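Long-range contact in geranylgeranyl pyrophosphate synthetase (PDB 1WY0), which probably condenses isopentenyl diphosphate with allylic diphosphates to make geranylgeranyl diphosphate: residues A[163-168]-A[246-251]. Numbering follows the deposited sequence.
Sequences STVTIE and IVAHFF
T164 lays its methyl on the ring of F251. Its CG2 stands 3.6 Å from the centroid of the F251 ring and 6° off the ring normal, a CH-pi contact over the middle of one face. With chi1 of T164 at 70°, OG1 sits between the backbone N and the carbonyl carbon, and CG2 lies anti to the carbonyl carbon, over the ring. CB of T164 rests over the same face, 3.7 Å from CD2 of F251. The carbonyl O of S163 reaches the far part of the ring at an oblique angle, 3.5 Å from CE2 of F251. F251 also meets F262, with the ring planes steeply inclined.

A second group of contacts gathers round A248, some between apolar side chains and some with backbone atoms. Its small side chain lets the backbone at I167 come near, with CB of A248 3.7 Å from N of I167. CG2 of V165 and CG1 of I167 each lie 4.1 Å from CB of A248. I167 then runs on alongside the backbone of H249, its CG1 4.0 Å from N of H249.

Polar groups are held by neighbours. The backbone N of I167 is hydrogen-bonded to OE1 of E252, one residue beyond 246-251, which adds a polar tie between the two parts of the chain. ND1 of H249 bonds to S299, and its ring stacks on Y302.

T166 is the N-cap of helix 167-193, its OG1 bonded to N of E169. The contact thus seats a capped helix start and the loop before it against the short helix 245-253, within the all-helical polyprenyl synthase fold.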
ATOM      1  N   SER A 163      22.448 -18.176  -3.931  1.00 47.94           N
ATOM      2  CA  SER A 163      23.716 -17.616  -3.483  1.00 45.63           C
ATOM      3  C   SER A 163      24.349 -16.556  -4.382  1.00 44.54           C
ATOM      4  O   SER A 163      24.866 -15.563  -3.870  1.00 44.95           O
ATOM      5  CB  SER A 163      24.728 -18.734  -3.248  1.00 46.41           C
ATOM      6  OG  SER A 163      24.301 -19.595  -2.210  1.00 47.11           O
ATOM      7  N   THR A 164      24.313 -16.748  -5.701  1.00 43.00           N
ATOM      8  CA  THR A 164      24.918 -15.785  -6.624  1.00 41.91           C
ATOM      9  C   THR A 164      23.916 -15.055  -7.513  1.00 41.55           C
ATOM     10  O   THR A 164      22.794 -15.517  -7.708  1.00 42.45           O
ATOM     11  CB  THR A 164      25.980 -16.463  -7.556  1.00 42.93           C
ATOM     12  OG1 THR A 164      25.329 -17.339  -8.490  1.00 41.71           O
ATOM     13  CG2 THR A 164      26.978 -17.271  -6.734  1.00 40.98           C
ATOM     14  N   VAL A 165      24.331 -13.905  -8.043  1.00 40.96           N
ATOM     15  CA  VAL A 165      23.503 -13.089  -8.932  1.00 40.51           C
ATOM     16  C   VAL A 165      24.415 -12.545 -10.011  1.00 39.43           C
ATOM     17  O   VAL A 165      25.626 -12.535  -9.843  1.00 39.90           O
ATOM     18  CB  VAL A 165      22.868 -11.856  -8.216  1.00 40.58           C
ATOM     19  CG1 VAL A 165      21.803 -12.295  -7.228  1.00 42.39           C
ATOM     20  CG2 VAL A 165      23.952 -11.058  -7.520  1.00 40.25           C
ATOM     21  N   THR A 166      23.831 -12.077 -11.107  1.00 39.82           N
ATOM     22  CA  THR A 166      24.608 -11.520 -12.206  1.00 39.03           C
ATOM     23  C   THR A 166      24.529 -10.004 -12.173  1.00 38.67           C
ATOM     24  O   THR A 166      23.642  -9.435 -11.539  1.00 38.84           O
ATOM     25  CB  THR A 166      24.077 -12.001 -13.577  1.00 40.03           C
ATOM     26  OG1 THR A 166      22.864 -11.304 -13.897  1.00 38.67           O
ATOM     27  CG2 THR A 166      23.809 -13.505 -13.539  1.00 39.31           C
ATOM     28  N   ILE A 167      25.460  -9.346 -12.852  1.00 37.98           N
ATOM     29  CA  ILE A 167      25.467  -7.898 -12.894  1.00 38.44           C
ATOM     30  C   ILE A 167      24.137  -7.444 -13.474  1.00 40.87           C
ATOM     31  O   ILE A 167      23.566  -6.450 -13.036  1.00 40.65           O
ATOM     32  CB  ILE A 167      26.615  -7.364 -13.786  1.00 37.91           C
ATOM     33  CG1 ILE A 167      27.967  -7.575 -13.089  1.00 38.34           C
ATOM     34  CG2 ILE A 167      26.391  -5.901 -14.119  1.00 35.45           C
ATOM     35  CD1 ILE A 167      29.167  -7.236 -13.971  1.00 39.17           C
ATOM     36  N   GLU A 168      23.653  -8.186 -14.464  1.00 41.78           N
ATOM     37  CA  GLU A 168      22.399  -7.862 -15.125  1.00 43.28           C
ATOM     38  C   GLU A 168      21.198  -7.996 -14.192  1.00 42.21           C
ATOM     39  O   GLU A 168      20.266  -7.198 -14.252  1.00 41.65           O
ATOM     40  CB  GLU A 168      22.192  -8.780 -16.326  1.00 45.69           C
ATOM     41  CG  GLU A 168      20.902  -8.497 -17.061  1.00 50.60           C
ATOM     42  CD  GLU A 168      20.532  -9.604 -18.004  1.00 53.57           C
ATOM     43  OE1 GLU A 168      21.293  -9.824 -18.979  1.00 53.83           O
ATOM     44  OE2 GLU A 168      19.485 -10.260 -17.758  1.00 56.36           O
ATOM     45  N   ILE A 246      28.903  -4.833  -6.518  1.00 30.83           N
ATOM     46  CA  ILE A 246      30.250  -5.291  -6.213  1.00 31.89           C
ATOM     47  C   ILE A 246      30.291  -6.815  -6.133  1.00 32.84           C
ATOM     48  O   ILE A 246      31.180  -7.464  -6.687  1.00 34.47           O
ATOM     49  CB  ILE A 246      30.729  -4.701  -4.871  1.00 32.77           C
ATOM     50  CG1 ILE A 246      30.665  -3.174  -4.935  1.00 33.38           C
ATOM     51  CG2 ILE A 246      32.147  -5.170  -4.562  1.00 32.65           C
ATOM     52  CD1 ILE A 246      30.746  -2.488  -3.589  1.00 36.36           C
ATOM     53  N   VAL A 247      29.317  -7.385  -5.436  1.00 33.49           N
ATOM     54  CA  VAL A 247      29.231  -8.828  -5.275  1.00 32.09           C
ATOM     55  C   VAL A 247      28.868  -9.493  -6.609  1.00 32.48           C
ATOM     56  O   VAL A 247      29.325 -10.601  -6.901  1.00 30.17           O
ATOM     57  CB  VAL A 247      28.179  -9.167  -4.199  1.00 33.82           C
ATOM     58  CG1 VAL A 247      27.887 -10.634  -4.192  1.00 36.71           C
ATOM     59  CG2 VAL A 247      28.689  -8.749  -2.843  1.00 34.97           C
ATOM     60  N   ALA A 248      28.046  -8.826  -7.420  1.00 31.75           N
ATOM     61  CA  ALA A 248      27.670  -9.384  -8.717  1.00 32.78           C
ATOM     62  C   ALA A 248      28.903  -9.438  -9.624  1.00 32.94           C
ATOM     63  O   ALA A 248      29.124 -10.426 -10.325  1.00 32.76           O
ATOM     64  CB  ALA A 248      26.577  -8.546  -9.367  1.00 30.80           C
ATOM     65  N   HIS A 249      29.703  -8.377  -9.615  1.00 33.30           N
ATOM     66  CA  HIS A 249      30.907  -8.350 -10.437  1.00 34.37           C
ATOM     67  C   HIS A 249      31.853  -9.452  -9.992  1.00 34.82           C
ATOM     68  O   HIS A 249      32.465 -10.126 -10.815  1.00 36.76           O
ATOM     69  CB  HIS A 249      31.625  -7.008 -10.315  1.00 35.39           C
ATOM     70  CG  HIS A 249      32.921  -6.949 -11.064  1.00 36.48           C
ATOM     71  ND1 HIS A 249      34.117  -7.372 -10.522  1.00 37.57           N
ATOM     72  CD2 HIS A 249      33.216  -6.476 -12.296  1.00 38.40           C
ATOM     73  CE1 HIS A 249      35.093  -7.161 -11.387  1.00 38.21           C
ATOM     74  NE2 HIS A 249      34.571  -6.616 -12.471  1.00 37.89           N
ATOM     75  N   PHE A 250      31.980  -9.639  -8.686  1.00 33.83           N
ATOM     76  CA  PHE A 250      32.891 -10.665  -8.176  1.00 33.59           C
ATOM     77  C   PHE A 250      32.479 -12.080  -8.604  1.00 34.17           C
ATOM     78  O   PHE A 250      33.285 -12.895  -9.038  1.00 34.71           O
ATOM     79  CB  PHE A 250      32.920 -10.577  -6.651  1.00 31.33           C
ATOM     80  CG  PHE A 250      33.579 -11.804  -6.091  1.00 30.67           C
ATOM     81  CD1 PHE A 250      32.796 -12.842  -5.605  1.00 29.58           C
ATOM     82  CD2 PHE A 250      34.959 -11.880  -6.029  1.00 33.42           C
ATOM     83  CE1 PHE A 250      33.399 -13.963  -5.052  1.00 31.15           C
ATOM     84  CE2 PHE A 250      35.561 -13.007  -5.474  1.00 31.31           C
ATOM     85  CZ  PHE A 250      34.784 -14.052  -4.986  1.00 30.92           C
ATOM     86  N   PHE A 251      31.177 -12.382  -8.426  1.00 34.98           N
ATOM     87  CA  PHE A 251      30.680 -13.697  -8.831  1.00 36.68           C
ATOM     88  C   PHE A 251      30.846 -13.930 -10.339  1.00 37.07           C
ATOM     89  O   PHE A 251      31.011 -15.047 -10.813  1.00 35.57           O
ATOM     90  CB  PHE A 251      29.199 -13.803  -8.453  1.00 36.90           C
ATOM     91  CG  PHE A 251      29.067 -14.105  -6.987  1.00 38.86           C
ATOM     92  CD1 PHE A 251      30.043 -14.853  -6.343  1.00 39.12           C
ATOM     93  CD2 PHE A 251      27.959 -13.652  -6.290  1.00 39.76           C
ATOM     94  CE1 PHE A 251      29.912 -15.144  -4.992  1.00 40.81           C
ATOM     95  CE2 PHE A 251      27.835 -13.948  -4.935  1.00 41.07           C
ATOM     96  CZ  PHE A 251      28.807 -14.693  -4.283  1.00 40.45           C
TER